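Local coordinates for protein putative peptidyl-arginine deiminase (Chlorobium tepidum, PDB 1XKN) that probably hydrolyses the guanidino group of agmatine or of arginine residues, as a putative deiminase of the Porphyromonas-type peptidyl-arginine deiminase family, at residues P30-P35 / V275-E280. Sequence-based numbering, arbitrary orientation.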
loop_
_atom_site.group_PDB
_atom_site.type_symbol
_atom_site.label_atom_id
_atom_site.label_comp_id
_atom_site.label_asym_id
_atom_site.label_seq_id
_atom_site.Cartn_x
_atom_site.Cartn_y
_atom_site.Cartn_z
ATOM N N PRO A 30 10.111 -13.030 13.136
ATOM C CA PRO A 30 10.882 -14.018 13.899
ATOM C C PRO A 30 11.355 -13.595 15.284
ATOM O O PRO A 30 12.154 -12.675 15.430
ATOM C CB PRO A 30 12.039 -14.353 12.959
ATOM C CG PRO A 30 12.253 -13.073 12.221
ATOM C CD PRO A 30 10.834 -12.639 11.913
ATOM N N GLY A 31 10.840 -14.279 16.302
ATOM C CA GLY A 31 11.235 -13.989 17.669
ATOM C C GLY A 31 10.527 -12.836 18.350
ATOM O O GLY A 31 10.834 -12.514 19.498
ATOM N N LYS A 32 9.585 -12.204 17.661
ATOM C CA LYS A 32 8.859 -11.090 18.257
ATOM C C LYS A 32 7.504 -10.898 17.587
ATOM O O LYS A 32 7.195 -9.824 17.074
ATOM C CB LYS A 32 9.687 -9.806 18.153
ATOM C CG LYS A 32 9.204 -8.695 19.076
ATOM C CD LYS A 32 10.193 -7.537 19.141
ATOM C CE LYS A 32 10.342 -6.845 17.793
ATOM N NZ LYS A 32 11.248 -5.672 17.876
ATOM N N PHE A 33 6.690 -11.947 17.607
ATOM C CA PHE A 33 5.370 -11.889 16.998
ATOM C C PHE A 33 4.284 -11.418 17.963
ATOM O O PHE A 33 3.310 -10.799 17.547
ATOM C CB PHE A 33 4.982 -13.265 16.446
ATOM C CG PHE A 33 3.620 -13.297 15.810
ATOM C CD1 PHE A 33 3.441 -12.878 14.496
ATOM C CD2 PHE A 33 2.510 -13.709 16.539
ATOM C CE1 PHE A 33 2.172 -12.870 13.914
ATOM C CE2 PHE A 33 1.242 -13.705 15.970
ATOM C CZ PHE A 33 1.072 -13.284 14.656
ATOM N N GLU A 34 4.454 -11.709 19.248
ATOM C CA GLU A 34 3.457 -11.342 20.254
ATOM C C GLU A 34 2.847 -9.938 20.178
ATOM O O GLU A 34 1.636 -9.784 20.328
ATOM C CB GLU A 34 4.015 -11.585 21.654
ATOM C CG GLU A 34 4.016 -13.056 22.039
ATOM C CD GLU A 34 4.499 -13.284 23.451
ATOM O OE1 GLU A 34 4.048 -12.549 24.356
ATOM O OE2 GLU A 34 5.317 -14.205 23.660
ATOM N N PRO A 35 3.669 -8.900 19.954
ATOM C CA PRO A 35 3.142 -7.531 19.873
ATOM C C PRO A 35 2.381 -7.203 18.585
ATOM O O PRO A 35 1.579 -6.271 18.552
ATOM C CB PRO A 35 4.398 -6.663 19.998
ATOM C CG PRO A 35 5.376 -7.547 20.714
ATOM C CD PRO A 35 5.137 -8.882 20.072
ATOM N N VAL A 275 16.196 2.675 12.685
ATOM C CA VAL A 275 15.536 1.637 13.470
ATOM C C VAL A 275 16.234 0.303 13.217
ATOM O O VAL A 275 16.400 -0.120 12.070
ATOM C CB VAL A 275 14.038 1.507 13.094
ATOM C CG1 VAL A 275 13.381 0.411 13.926
ATOM C CG2 VAL A 275 13.331 2.831 13.328
ATOM N N TYR A 276 16.641 -0.348 14.302
ATOM C CA TYR A 276 17.344 -1.625 14.240
ATOM C C TYR A 276 16.723 -2.665 15.162
ATOM O O TYR A 276 16.017 -2.329 16.111
ATOM C CB TYR A 276 18.799 -1.440 14.681
ATOM C CG TYR A 276 19.648 -0.580 13.779
ATOM C CD1 TYR A 276 20.329 -1.137 12.701
ATOM C CD2 TYR A 276 19.783 0.789 14.010
ATOM C CE1 TYR A 276 21.129 -0.355 11.873
ATOM C CE2 TYR A 276 20.578 1.582 13.188
ATOM C CZ TYR A 276 21.248 1.001 12.122
ATOM O OH TYR A 276 22.037 1.773 11.304
ATOM N N TYR A 277 17.002 -3.929 14.865
ATOM C CA TYR A 277 16.570 -5.063 15.681
ATOM C C TYR A 277 17.445 -6.237 15.261
ATOM O O TYR A 277 17.662 -6.457 14.070
ATOM C CB TYR A 277 15.099 -5.420 15.470
ATOM C CG TYR A 277 14.631 -6.471 16.454
ATOM C CD1 TYR A 277 14.482 -6.168 17.810
ATOM C CD2 TYR A 277 14.390 -7.786 16.043
ATOM C CE1 TYR A 277 14.111 -7.148 18.731
ATOM C CE2 TYR A 277 14.021 -8.772 16.958
ATOM C CZ TYR A 277 13.883 -8.446 18.298
ATOM O OH TYR A 277 13.520 -9.411 19.213
ATOM N N ASP A 278 17.940 -6.988 16.239
ATOM C CA ASP A 278 18.821 -8.118 15.964
ATOM C C ASP A 278 20.041 -7.647 15.170
ATOM O O ASP A 278 20.630 -8.404 14.401
ATOM C CB ASP A 278 18.078 -9.222 15.194
ATOM C CG ASP A 278 17.255 -10.119 16.100
ATOM O OD1 ASP A 278 17.344 -9.967 17.338
ATOM O OD2 ASP A 278 16.515 -10.984 15.577
ATOM N N GLY A 279 20.404 -6.382 15.367
ATOM C CA GLY A 279 21.550 -5.812 14.682
ATOM C C GLY A 279 21.335 -5.556 13.202
ATOM O O GLY A 279 22.295 -5.346 12.460
ATOM N N GLU A 280 20.078 -5.565 12.769
ATOM C CA GLU A 280 19.755 -5.342 11.364
ATOM C C GLU A 280 18.953 -4.063 11.161
ATOM O O GLU A 280 18.040 -3.759 11.930
ATOM C CB GLU A 280 18.956 -6.522 10.805
ATOM C CG GLU A 280 19.541 -7.891 11.137
ATOM C CD GLU A 280 18.778 -9.034 10.489
ATOM O OE1 GLU A 280 17.566 -8.880 10.221
ATOM O OE2 GLU A 280 19.387 -10.101 10.262
HETATM O O HOH W 1 14.673 -12.557 16.759
#
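Lys32 lays the end of its side chain over one face of the Tyr277 ring, forming a cation-pi contact. Its ammonium NZ sits 3.5 Å from the centroid of the Tyr277 ring, 25° off the ring normal and displaced toward the CD1–CE1 side, with Lys32 NZ 3.3 Å from Tyr277 CD1. The methylene before it also lies over this face: Lys32 CE is 4.0 Å from the Tyr277 ring centroid, a CH-pi contact. Farther back along the lysine, CD passes the phenol end, 3.8 Å from Tyr277 OH. The lysine chain is extended except for a bend about CG–CD (chi3 64°), which carries CE and NZ from the hydroxyl end along the ring. Trp332 lies in the same cluster, meeting Tyr277 edge-to-face and making a second cation-pi contact with Lys32, whose ammonium also has a long, weak ion pair with Asp329. Beside the ring a water bridges the segments, donating to Pro30 O at 2.9 Å and to Asp278 OD2 at 2.7 Å from its oxygen; Pro30 O also accepts a bond from Trp332 NE1. Tyr277 and Asp278 belong to a beta-hairpin with a two-residue loop, Asp278-Gly279, whose type I' turn is closed by Glu280 N to Tyr277 O, 2.9 Å. The contact is thus a surface cation-pi contact between this type I' hairpin and the loop leading from strand 15-21 into helix 36-50.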